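Local coordinates for flavin adenine dinucleotide synthase (Saccharomyces cerevisiae, PDB 2WSI), which catalyses the adenylation of FMN by ATP, yielding the coenzyme FAD and diphosphate in the last step of FAD biosynthesis, at residues K219-I224 against S230-H235; V47-L52 against D187-Q192; Y11-S16 against H253-D258. One frame throughout, in Å; residues are numbered along the deposited sequence.

Contact 1. Residues K219-I224 against S230-H235; sequences KGFTSI and SLPNPH. With SO4 (sulfate ion), chain B.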
loop_
_atom_site.group_PDB
_atom_site.type_symbol
_atom_site.label_atom_id
_atom_site.label_comp_id
_atom_site.label_asym_id
_atom_site.label_seq_id
_atom_site.Cartn_x
_atom_site.Cartn_y
_atom_site.Cartn_z
ATOM N N LYS A 219 -15.796 -5.687 -0.397
ATOM C CA LYS A 219 -16.742 -6.314 -1.333
ATOM C C LYS A 219 -16.189 -7.554 -2.064
ATOM O O LYS A 219 -16.830 -8.091 -2.982
ATOM C CB LYS A 219 -17.203 -5.302 -2.373
ATOM C CG LYS A 219 -17.926 -4.073 -1.793
ATOM C CD LYS A 219 -19.138 -4.455 -0.930
ATOM C CE LYS A 219 -20.328 -4.873 -1.795
ATOM N NZ LYS A 219 -21.644 -4.721 -1.085
ATOM N N GLY A 220 -15.006 -8.017 -1.668
ATOM C CA GLY A 220 -14.459 -9.230 -2.277
ATOM C C GLY A 220 -13.338 -9.026 -3.270
ATOM O O GLY A 220 -12.799 -9.998 -3.787
ATOM N N PHE A 221 -12.965 -7.774 -3.558
ATOM C CA PHE A 221 -11.773 -7.558 -4.358
ATOM C C PHE A 221 -10.548 -8.053 -3.591
ATOM O O PHE A 221 -10.468 -7.877 -2.370
ATOM C CB PHE A 221 -11.613 -6.063 -4.725
ATOM C CG PHE A 221 -12.591 -5.594 -5.787
ATOM C CD1 PHE A 221 -12.170 -5.378 -7.095
ATOM C CD2 PHE A 221 -13.923 -5.405 -5.485
ATOM C CE1 PHE A 221 -13.065 -4.964 -8.073
ATOM C CE2 PHE A 221 -14.812 -4.989 -6.459
ATOM C CZ PHE A 221 -14.386 -4.774 -7.748
ATOM N N THR A 222 -9.594 -8.662 -4.303
ATOM C CA THR A 222 -8.284 -8.976 -3.720
ATOM C C THR A 222 -7.170 -8.253 -4.476
ATOM O O THR A 222 -6.001 -8.302 -4.116
ATOM C CB THR A 222 -8.000 -10.488 -3.769
ATOM O OG1 THR A 222 -8.065 -10.929 -5.137
ATOM C CG2 THR A 222 -8.995 -11.234 -2.897
ATOM N N SER A 223 -7.546 -7.622 -5.563
ATOM C CA SER A 223 -6.600 -6.903 -6.405
ATOM C C SER A 223 -7.444 -5.852 -7.099
ATOM O O SER A 223 -8.532 -6.170 -7.593
ATOM C CB SER A 223 -5.994 -7.867 -7.437
ATOM O OG SER A 223 -5.061 -7.209 -8.273
ATOM N N ILE A 224 -6.988 -4.608 -7.129
ATOM C CA ILE A 224 -7.798 -3.559 -7.744
ATOM C C ILE A 224 -7.136 -3.046 -9.016
ATOM O O ILE A 224 -5.988 -2.597 -9.001
ATOM C CB ILE A 224 -8.073 -2.373 -6.779
ATOM C CG1 ILE A 224 -8.811 -2.855 -5.525
ATOM C CG2 ILE A 224 -8.907 -1.313 -7.485
ATOM C CD1 ILE A 224 -8.904 -1.773 -4.396
ATOM N N SER A 230 -11.200 -5.607 -13.593
ATOM C CA SER A 230 -11.116 -6.217 -12.259
ATOM C C SER A 230 -12.473 -6.356 -11.570
ATOM O O SER A 230 -13.325 -5.483 -11.659
ATOM C CB SER A 230 -10.141 -5.445 -11.364
ATOM O OG SER A 230 -10.648 -4.164 -11.040
ATOM N N LEU A 231 -12.649 -7.476 -10.874
ATOM C CA LEU A 231 -13.903 -7.816 -10.206
ATOM C C LEU A 231 -13.590 -8.415 -8.869
ATOM O O LEU A 231 -12.444 -8.736 -8.596
ATOM C CB LEU A 231 -14.644 -8.905 -10.975
ATOM C CG LEU A 231 -14.601 -8.848 -12.490
ATOM C CD1 LEU A 231 -15.031 -10.196 -13.074
ATOM C CD2 LEU A 231 -15.506 -7.729 -12.932
ATOM N N PRO A 232 -14.623 -8.642 -8.058
ATOM C CA PRO A 232 -14.464 -9.421 -6.830
ATOM C C PRO A 232 -13.894 -10.794 -7.154
ATOM O O PRO A 232 -14.076 -11.307 -8.266
ATOM C CB PRO A 232 -15.893 -9.522 -6.283
ATOM C CG PRO A 232 -16.637 -8.406 -6.954
ATOM C CD PRO A 232 -16.017 -8.246 -8.290
ATOM N N ASN A 233 -13.170 -11.388 -6.215
ATOM C CA ASN A 233 -12.442 -12.606 -6.539
ATOM C C ASN A 233 -13.411 -13.803 -6.613
ATOM O O ASN A 233 -14.128 -14.070 -5.653
ATOM C CB ASN A 233 -11.344 -12.863 -5.507
ATOM C CG ASN A 233 -10.338 -13.899 -5.978
ATOM O OD1 ASN A 233 -10.702 -15.000 -6.388
ATOM N ND2 ASN A 233 -9.068 -13.568 -5.878
ATOM N N PRO A 234 -13.445 -14.512 -7.755
ATOM C CA PRO A 234 -14.432 -15.607 -7.896
ATOM C C PRO A 234 -14.241 -16.698 -6.848
ATOM O O PRO A 234 -15.185 -17.421 -6.533
ATOM C CB PRO A 234 -14.176 -16.158 -9.311
ATOM C CG PRO A 234 -12.823 -15.653 -9.724
ATOM C CD PRO A 234 -12.577 -14.363 -8.941
ATOM N N HIS A 235 -13.030 -16.799 -6.294
ATOM C CA HIS A 235 -12.762 -17.746 -5.224
ATOM C C HIS A 235 -13.320 -17.296 -3.876
ATOM O O HIS A 235 -13.279 -18.064 -2.910
ATOM C CB HIS A 235 -11.260 -18.063 -5.144
ATOM C CG HIS A 235 -10.702 -18.586 -6.428
ATOM N ND1 HIS A 235 -10.869 -19.897 -6.833
ATOM C CD2 HIS A 235 -10.022 -17.968 -7.423
ATOM C CE1 HIS A 235 -10.298 -20.065 -8.013
ATOM N NE2 HIS A 235 -9.780 -18.911 -8.395
HETATM S S SO4 B . -3.744 -4.221 -5.083
HETATM O O1 SO4 B . -3.732 -4.251 -6.534
HETATM O O2 SO4 B . -3.438 -2.860 -4.656
HETATM O O3 SO4 B . -5.081 -4.599 -4.622
HETATM O O4 SO4 B . -2.681 -5.070 -4.558
HETATM O O HOH W 1 -10.070 -8.682 -7.188
#
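The long loop joining helix 215-218 to helix 248-252 doubles back on itself here, as Gly220, Phe221 and Thr222 meet Pro232 and Asn233 within a PAPS reductase-type domain. One backbone bond ties the fold-back: Asn233 N donates to Gly220 O at 2.8 Å, nearly straight at the hydrogen (167°), although it approaches from above the carbonyl plane and not along a lone pair. Gly220 combines a positive phi with close packing, for a CB there would lie about 3.3 Å from Pro232 CB and press on the preceding carbonyl.

Asn233 uses both ends of its amide. With CG anti to the backbone N (chi1 -165°), ND2 reaches Thr222 OG1 at 2.9 Å, and the hydroxyl oxygen lies almost in the amide plane. ND2 also donates to Leu298 O and Thr222 OG1 bonds to Glu299 O, which pins both loop arms to the C-terminal segment. The other end, OD1, accepts from His235 N at 2.9 Å in the carbonyl plane, forming an Asx turn that holds the amide against rotation.

The apolar half is a CH-pi contact, with Pro232 CD 4.2 Å from the centroid of the Phe221 ring and 28° off its normal. At the ring's edge lies Ser230 OG, 3.9 Å from Phe221 CE1 and itself bonded to Gly226 O. Phe113 and Phe280 add further ring contacts to Phe221. A water accepts from Thr222 N and donates to both Ser223 O and Leu231 O, so it links the two arms. Toward the FAD side, a sulfate, probably from the crystallisation liquor, is held by Lys64, Tyr217 and the backbone: Ile224 N donates to its O3 at 3.1 Å.

Contact 2. Residues V47-L52 against D187-Q192; sequences VRWSPL and DFMRLQ. With FAD (flavin-adenine dinucleotide), chain C.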
loop_
_atom_site.group_PDB
_atom_site.type_symbol
_atom_site.label_atom_id
_atom_site.label_comp_id
_atom_site.label_asym_id
_atom_site.label_seq_id
_atom_site.Cartn_x
_atom_site.Cartn_y
_atom_site.Cartn_z
ATOM N N VAL A 47 19.654 6.864 2.936
ATOM C CA VAL A 47 21.048 7.285 3.081
ATOM C C VAL A 47 21.498 7.962 1.779
ATOM O O VAL A 47 22.380 8.840 1.753
ATOM C CB VAL A 47 21.904 6.056 3.428
ATOM C CG1 VAL A 47 23.362 6.266 3.058
ATOM C CG2 VAL A 47 21.713 5.712 4.928
ATOM N N ARG A 48 20.848 7.583 0.685
ATOM C CA ARG A 48 21.273 8.048 -0.627
ATOM C C ARG A 48 20.392 9.144 -1.224
ATOM O O ARG A 48 20.879 10.018 -1.944
ATOM C CB ARG A 48 21.330 6.841 -1.552
ATOM C CG ARG A 48 21.753 7.135 -2.946
ATOM C CD ARG A 48 21.996 5.821 -3.641
ATOM N NE ARG A 48 22.403 5.989 -5.025
ATOM C CZ ARG A 48 22.582 4.972 -5.857
ATOM N NH1 ARG A 48 22.364 3.720 -5.435
ATOM N NH2 ARG A 48 22.938 5.205 -7.105
ATOM N N TRP A 49 19.102 9.117 -0.914
ATOM C CA TRP A 49 18.167 10.138 -1.409
ATOM C C TRP A 49 17.325 10.677 -0.244
ATOM O O TRP A 49 17.032 9.947 0.702
ATOM C CB TRP A 49 17.209 9.526 -2.427
ATOM C CG TRP A 49 17.873 8.969 -3.640
ATOM C CD1 TRP A 49 18.337 9.674 -4.720
ATOM C CD2 TRP A 49 18.107 7.580 -3.932
ATOM N NE1 TRP A 49 18.867 8.796 -5.669
ATOM C CE2 TRP A 49 18.733 7.514 -5.206
ATOM C CE3 TRP A 49 17.862 6.390 -3.240
ATOM C CZ2 TRP A 49 19.118 6.311 -5.789
ATOM C CZ3 TRP A 49 18.265 5.185 -3.827
ATOM C CH2 TRP A 49 18.889 5.162 -5.081
ATOM N N SER A 50 16.929 11.938 -0.309
ATOM C CA SER A 50 16.038 12.495 0.722
ATOM C C SER A 50 14.596 12.088 0.502
ATOM O O SER A 50 14.065 12.225 -0.601
ATOM C CB SER A 50 16.103 14.012 0.718
ATOM O OG SER A 50 15.015 14.534 1.461
ATOM N N PRO A 51 13.922 11.613 1.557
ATOM C CA PRO A 51 12.495 11.289 1.398
ATOM C C PRO A 51 11.570 12.514 1.561
ATOM O O PRO A 51 10.362 12.385 1.458
ATOM C CB PRO A 51 12.237 10.303 2.530
ATOM C CG PRO A 51 13.238 10.693 3.601
ATOM C CD PRO A 51 14.441 11.256 2.886
ATOM N N LEU A 52 12.139 13.685 1.809
ATOM C CA LEU A 52 11.312 14.863 2.064
ATOM C C LEU A 52 11.350 15.903 0.947
ATOM O O LEU A 52 10.323 16.498 0.616
ATOM C CB LEU A 52 11.713 15.514 3.375
ATOM C CG LEU A 52 11.485 14.689 4.646
ATOM C CD1 LEU A 52 12.227 15.301 5.824
ATOM C CD2 LEU A 52 10.022 14.553 4.955
ATOM N N ASP A 187 14.245 7.555 -17.292
ATOM C CA ASP A 187 15.269 7.170 -16.323
ATOM C C ASP A 187 14.974 7.710 -14.919
ATOM O O ASP A 187 14.964 8.906 -14.693
ATOM C CB ASP A 187 16.659 7.664 -16.778
ATOM C CG ASP A 187 17.819 7.078 -15.933
ATOM O OD1 ASP A 187 17.584 6.277 -14.992
ATOM O OD2 ASP A 187 18.994 7.423 -16.217
ATOM N N PHE A 188 14.700 6.810 -13.987
ATOM C CA PHE A 188 14.734 7.135 -12.560
ATOM C C PHE A 188 14.973 5.821 -11.828
ATOM O O PHE A 188 14.958 4.758 -12.447
ATOM C CB PHE A 188 13.438 7.797 -12.061
ATOM C CG PHE A 188 12.175 7.009 -12.345
ATOM C CD1 PHE A 188 11.764 5.995 -11.504
ATOM C CD2 PHE A 188 11.373 7.327 -13.442
ATOM C CE1 PHE A 188 10.597 5.271 -11.759
ATOM C CE2 PHE A 188 10.200 6.620 -13.707
ATOM C CZ PHE A 188 9.798 5.600 -12.857
ATOM N N MET A 189 15.240 5.893 -10.532
ATOM C CA MET A 189 15.511 4.674 -9.784
ATOM C C MET A 189 14.209 4.149 -9.223
ATOM O O MET A 189 13.467 4.887 -8.571
ATOM C CB MET A 189 16.496 4.933 -8.627
ATOM C CG MET A 189 17.041 3.633 -8.019
ATOM S SD MET A 189 18.229 2.780 -9.137
ATOM C CE MET A 189 19.717 3.669 -8.643
ATOM N N ARG A 190 13.944 2.866 -9.462
ATOM C CA ARG A 190 12.808 2.202 -8.830
ATOM C C ARG A 190 13.209 1.751 -7.422
ATOM O O ARG A 190 14.246 1.098 -7.231
ATOM C CB ARG A 190 12.358 0.993 -9.660
ATOM C CG ARG A 190 11.908 1.353 -11.051
ATOM C CD ARG A 190 11.387 0.100 -11.800
ATOM N NE ARG A 190 12.485 -0.632 -12.421
ATOM C CZ ARG A 190 12.343 -1.767 -13.100
ATOM N NH1 ARG A 190 11.137 -2.300 -13.251
ATOM N NH2 ARG A 190 13.404 -2.356 -13.647
ATOM N N LEU A 191 12.379 2.126 -6.453
ATOM C CA LEU A 191 12.559 1.750 -5.062
ATOM C C LEU A 191 11.394 0.812 -4.727
ATOM O O LEU A 191 10.239 1.244 -4.685
ATOM C CB LEU A 191 12.505 2.992 -4.151
ATOM C CG LEU A 191 13.502 4.104 -4.491
ATOM C CD1 LEU A 191 13.363 5.272 -3.481
ATOM C CD2 LEU A 191 14.963 3.552 -4.516
ATOM N N GLN A 192 11.712 -0.450 -4.467
ATOM C CA GLN A 192 10.721 -1.530 -4.424
ATOM C C GLN A 192 10.967 -2.361 -3.154
ATOM O O GLN A 192 11.338 -3.538 -3.222
ATOM C CB GLN A 192 10.882 -2.397 -5.700
ATOM C CG GLN A 192 10.550 -1.603 -6.961
ATOM C CD GLN A 192 10.853 -2.320 -8.271
ATOM O OE1 GLN A 192 11.894 -2.980 -8.438
ATOM N NE2 GLN A 192 9.985 -2.129 -9.228
HETATM P PA FAD C . 0.403 -2.580 -10.112
HETATM O O1A FAD C . -1.083 -2.811 -10.075
HETATM O O2A FAD C . 0.814 -1.900 -11.389
HETATM O O5B FAD C . 0.968 -1.805 -8.804
HETATM C C5B FAD C . 2.357 -1.857 -8.537
HETATM C C4B FAD C . 2.774 -0.544 -7.868
HETATM O O4B FAD C . 2.868 0.468 -8.836
HETATM C C3B FAD C . 1.740 -0.067 -6.866
HETATM O O3B FAD C . 1.976 -0.596 -5.585
HETATM C C2B FAD C . 1.942 1.436 -6.901
HETATM O O2B FAD C . 3.009 1.813 -6.056
HETATM C C1B FAD C . 2.333 1.679 -8.335
HETATM N N9A FAD C . 1.120 2.015 -9.096
HETATM C C8A FAD C . 0.313 1.180 -9.828
HETATM N N7A FAD C . -0.688 1.914 -10.383
HETATM C C5A FAD C . -0.525 3.202 -9.982
HETATM C C6A FAD C . -1.240 4.357 -10.224
HETATM N N6A FAD C . -2.339 4.377 -11.001
HETATM N N1A FAD C . -0.784 5.524 -9.683
HETATM C C2A FAD C . 0.350 5.577 -8.900
HETATM N N3A FAD C . 1.037 4.417 -8.630
HETATM C C4A FAD C . 0.611 3.266 -9.195
HETATM N N1 FAD C . 7.908 -2.129 -15.835
HETATM C C2 FAD C . 9.005 -2.459 -16.588
HETATM O O2 FAD C . 8.992 -3.471 -17.290
HETATM N N3 FAD C . 10.122 -1.662 -16.564
HETATM C C4 FAD C . 10.154 -0.520 -15.792
HETATM O O4 FAD C . 11.195 0.145 -15.810
HETATM C C4X FAD C . 9.037 -0.176 -15.024
HETATM N N5 FAD C . 9.023 0.965 -14.226
HETATM C C5X FAD C . 7.914 1.282 -13.467
HETATM C C6 FAD C . 7.889 2.423 -12.664
HETATM C C7 FAD C . 6.741 2.736 -11.931
HETATM C C7M FAD C . 6.678 3.963 -11.068
HETATM C C8 FAD C . 5.637 1.896 -11.992
HETATM C C8M FAD C . 4.406 2.203 -11.191
HETATM C C9 FAD C . 5.670 0.760 -12.780
HETATM C C9A FAD C . 6.792 0.455 -13.525
HETATM N N10 FAD C . 6.789 -0.676 -14.317
HETATM C C10 FAD C . 7.917 -1.001 -15.044
HETATM C "C1'" FAD C . 5.581 -1.572 -14.336
HETATM C "C2'" FAD C . 5.677 -2.630 -13.215
HETATM O "O2'" FAD C . 6.897 -3.334 -13.210
HETATM C "C3'" FAD C . 4.534 -3.641 -13.253
HETATM O "O3'" FAD C . 4.709 -4.499 -14.354
HETATM C "C4'" FAD C . 3.193 -2.939 -13.351
HETATM O "O4'" FAD C . 3.119 -1.900 -12.397
HETATM C "C5'" FAD C . 2.054 -3.922 -13.079
HETATM O "O5'" FAD C . 2.400 -4.739 -11.976
HETATM P P FAD C . 1.304 -5.130 -10.861
HETATM O O1P FAD C . -0.036 -5.340 -11.525
HETATM O O2P FAD C . 1.799 -6.292 -10.030
HETATM O O3P FAD C . 1.195 -3.926 -9.820
#
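Ser50 OG accepts from two backbone amides, Leu52 N at 3.0 Å and that of Asn53, and so fixes the chain just after Trp49, whose indole meets Met189 and Leu191 across the contact. The Leu52 bond closes an ST turn. Between the segments themselves the packing is carried by carbon atoms and one guanidinium group. The far end of the six-membered indole ring does the touching: Trp49 CH2 lies 3.8 Å from Met189 CG, and Trp49 CZ3 lies 3.7 Å from Leu191 CD2. The Trp49 and Met189 side chains cross at about a right angle. Met189 CG stands anti to its backbone N (chi1 -167°), and the chain then bends at both following torsions, bringing CE to Trp49 CZ2 as well as to Arg48 NH2, the latter at 3.9 Å. Arg48 itself runs extended over the indole, its CG 3.7 Å above the ring plane and over the centre, while its guanidinium takes Trp49 CZ2 on one face.

Met189 and Leu191 belong to strand 189-191 of the HUP-type alpha/beta sheet, flanked by parallel strand 160-162 and antiparallel strand 178-180; both side chains also pack on Ala160. Phe188 and Arg190 turn to the other side, where the flavin lies. Arg190 lays one guanidinium face on it, NH1 being 3.3 Å from FAD C4, and its NH2 donates to Arg180 O, which helps fix the group's rotation. Phe188 CZ comes to 3.7 Å from FAD C6, with the flavin carbon near the plane of the phenyl ring.

Contact 3. Residues Y11-S16 against H253-D258; sequences YEITNS and HAFGKD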
loop_
_atom_site.group_PDB
_atom_site.type_symbol
_atom_site.label_atom_id
_atom_site.label_comp_id
_atom_site.label_asym_id
_atom_site.label_seq_id
_atom_site.Cartn_x
_atom_site.Cartn_y
_atom_site.Cartn_z
ATOM N N TYR A 11 4.867 4.916 12.993
ATOM C CA TYR A 11 5.960 4.376 13.779
ATOM C C TYR A 11 5.430 3.561 14.953
ATOM O O TYR A 11 5.940 2.468 15.223
ATOM C CB TYR A 11 6.896 5.487 14.281
ATOM C CG TYR A 11 7.949 4.940 15.212
ATOM C CD1 TYR A 11 9.111 4.337 14.704
ATOM C CD2 TYR A 11 7.784 4.996 16.587
ATOM C CE1 TYR A 11 10.083 3.786 15.562
ATOM C CE2 TYR A 11 8.759 4.458 17.456
ATOM C CZ TYR A 11 9.898 3.868 16.934
ATOM O OH TYR A 11 10.860 3.360 17.780
ATOM N N GLU A 12 4.415 4.083 15.650
ATOM C CA GLU A 12 3.852 3.365 16.803
ATOM C C GLU A 12 3.188 2.081 16.335
ATOM O O GLU A 12 3.281 1.041 16.996
ATOM C CB GLU A 12 2.818 4.229 17.558
ATOM C CG GLU A 12 3.407 5.483 18.211
ATOM C CD GLU A 12 2.372 6.288 19.004
ATOM O OE1 GLU A 12 1.155 5.999 18.918
ATOM O OE2 GLU A 12 2.773 7.222 19.728
ATOM N N ILE A 13 2.521 2.149 15.190
ATOM C CA ILE A 13 1.799 0.985 14.668
ATOM C C ILE A 13 2.773 -0.119 14.345
ATOM O O ILE A 13 2.558 -1.276 14.675
ATOM C CB ILE A 13 0.948 1.365 13.431
ATOM C CG1 ILE A 13 -0.278 2.174 13.887
ATOM C CG2 ILE A 13 0.469 0.119 12.669
ATOM C CD1 ILE A 13 -1.107 2.799 12.728
ATOM N N THR A 14 3.846 0.243 13.676
ATOM C CA THR A 14 4.798 -0.730 13.208
ATOM C C THR A 14 5.541 -1.305 14.414
ATOM O O THR A 14 5.708 -2.509 14.538
ATOM C CB THR A 14 5.747 -0.067 12.194
ATOM O OG1 THR A 14 4.947 0.457 11.109
ATOM C CG2 THR A 14 6.738 -1.085 11.643
ATOM N N ASN A 15 5.941 -0.427 15.321
ATOM C CA ASN A 15 6.592 -0.844 16.568
ATOM C C ASN A 15 5.700 -1.808 17.364
ATOM O O ASN A 15 6.140 -2.840 17.853
ATOM C CB ASN A 15 6.910 0.391 17.418
ATOM C CG ASN A 15 7.969 0.104 18.499
ATOM O OD1 ASN A 15 8.929 -0.623 18.270
ATOM N ND2 ASN A 15 7.796 0.707 19.660
ATOM N N SER A 16 4.432 -1.455 17.475
ATOM C CA SER A 16 3.465 -2.286 18.145
ATOM C C SER A 16 3.350 -3.665 17.462
ATOM O O SER A 16 3.306 -4.704 18.136
ATOM C CB SER A 16 2.123 -1.562 18.182
ATOM O OG SER A 16 1.138 -2.362 18.788
ATOM N N HIS A 253 -7.398 -7.448 18.087
ATOM C CA HIS A 253 -6.428 -6.728 18.899
ATOM C C HIS A 253 -5.773 -5.588 18.132
ATOM O O HIS A 253 -4.684 -5.158 18.500
ATOM C CB HIS A 253 -5.346 -7.684 19.379
ATOM C CG HIS A 253 -5.863 -8.788 20.241
ATOM N ND1 HIS A 253 -6.223 -10.020 19.736
ATOM C CD2 HIS A 253 -6.083 -8.846 21.576
ATOM C CE1 HIS A 253 -6.642 -10.791 20.725
ATOM N NE2 HIS A 253 -6.561 -10.105 21.852
ATOM N N ALA A 254 -6.427 -5.128 17.063
ATOM C CA ALA A 254 -5.885 -4.075 16.205
ATOM C C ALA A 254 -5.418 -2.846 16.994
ATOM O O ALA A 254 -6.031 -2.443 17.967
ATOM C CB ALA A 254 -6.947 -3.642 15.169
ATOM N N PHE A 255 -4.348 -2.225 16.521
ATOM C CA PHE A 255 -3.799 -1.023 17.140
ATOM C C PHE A 255 -4.842 0.034 17.495
ATOM O O PHE A 255 -5.584 0.506 16.628
ATOM C CB PHE A 255 -2.779 -0.400 16.187
ATOM C CG PHE A 255 -2.089 0.794 16.748
ATOM C CD1 PHE A 255 -0.959 0.643 17.531
ATOM C CD2 PHE A 255 -2.582 2.072 16.505
ATOM C CE1 PHE A 255 -0.306 1.751 18.051
ATOM C CE2 PHE A 255 -1.940 3.185 17.031
ATOM C CZ PHE A 255 -0.791 3.015 17.803
ATOM N N GLY A 256 -4.864 0.443 18.766
ATOM C CA GLY A 256 -5.714 1.544 19.204
ATOM C C GLY A 256 -7.203 1.212 19.324
ATOM O O GLY A 256 -7.996 1.981 19.878
ATOM N N LYS A 257 -7.591 0.067 18.785
ATOM C CA LYS A 257 -8.932 -0.456 18.976
ATOM C C LYS A 257 -8.924 -0.859 20.443
ATOM O O LYS A 257 -9.866 -0.615 21.195
ATOM C CB LYS A 257 -9.133 -1.667 18.052
ATOM C CG LYS A 257 -10.551 -2.156 17.876
ATOM C CD LYS A 257 -10.602 -3.400 16.974
ATOM C CE LYS A 257 -10.602 -3.049 15.490
ATOM N NZ LYS A 257 -10.865 -4.242 14.606
ATOM N N ASP A 258 -7.788 -1.436 20.823
ATOM C CA ASP A 258 -7.500 -1.911 22.166
ATOM C C ASP A 258 -6.332 -2.877 22.016
ATOM O O ASP A 258 -6.134 -3.454 20.938
ATOM C CB ASP A 258 -8.696 -2.626 22.791
ATOM C CG ASP A 258 -8.396 -3.155 24.192
ATOM O OD1 ASP A 258 -7.288 -3.708 24.408
ATOM O OD2 ASP A 258 -9.273 -3.020 25.077
#
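This is a packing contact carried on the loop side by one aromatic residue, in which Phe255 from the loop after helix 248-252 lies against Glu12, Ile13 and Ser16 of the N-terminal helix 3-18. The evidence is in the ring's surroundings. Ile13 CG1 sits over one face, 3.6 Å from the ring centroid and 16° off the normal, a close CH-pi contact. The rim meets the residues one helical turn apart on that surface: Glu12 OE1 is 3.7 Å from Phe255 CZ, with the carboxylate plane tilted 52° to the ring, and Ser16 CB is 3.8 Å from Phe255 CD1. With CG anti to the backbone N (chi1 -177°), the ring is carried out from the loop onto the helix. Its backbone is shaped by a type II turn, closed by Lys257 N donating to Ala254 O at 3.1 Å, with Gly256 taking the positive-phi position. With an alanine in place of Phe255 the ring would be gone, and a gap would probably open between the loop and helix 3-18 beside Ile13 CG1. Helix 199-209 joins the two sides: Tyr208 OH is hydrogen-bonded to Ser16 OG, and a backbone bond links Tyr208 to Phe255. Thr14 of helix 3-18 packs on helices 25-45, 64-87 and 199-209, while the loop lies against Glu12, Ile13 and Ser16 of the same helix.

In the fold
The three contacts are separate in space. Contacts 1 and 2 lie on opposite sides of the chain's centre, 32 Å apart between centres, while contact 3 is 27 Å from contact 1 and 28 Å from contact 2 on the same measure. Along the chain, contact 3 closes a loop holding both others, which follow in series. FAD relates the first two: 187-192 in contact 2 supplies pocket residues that touch the flavin, whereas in contact 1 the side chain of Ser223 stays about 6 Å from the ligand and about 4 Å from that of Arg300, an FAD-binding residue. Contact 3 lies away from the binding site, its nearest atoms about 13 Å from contact 2.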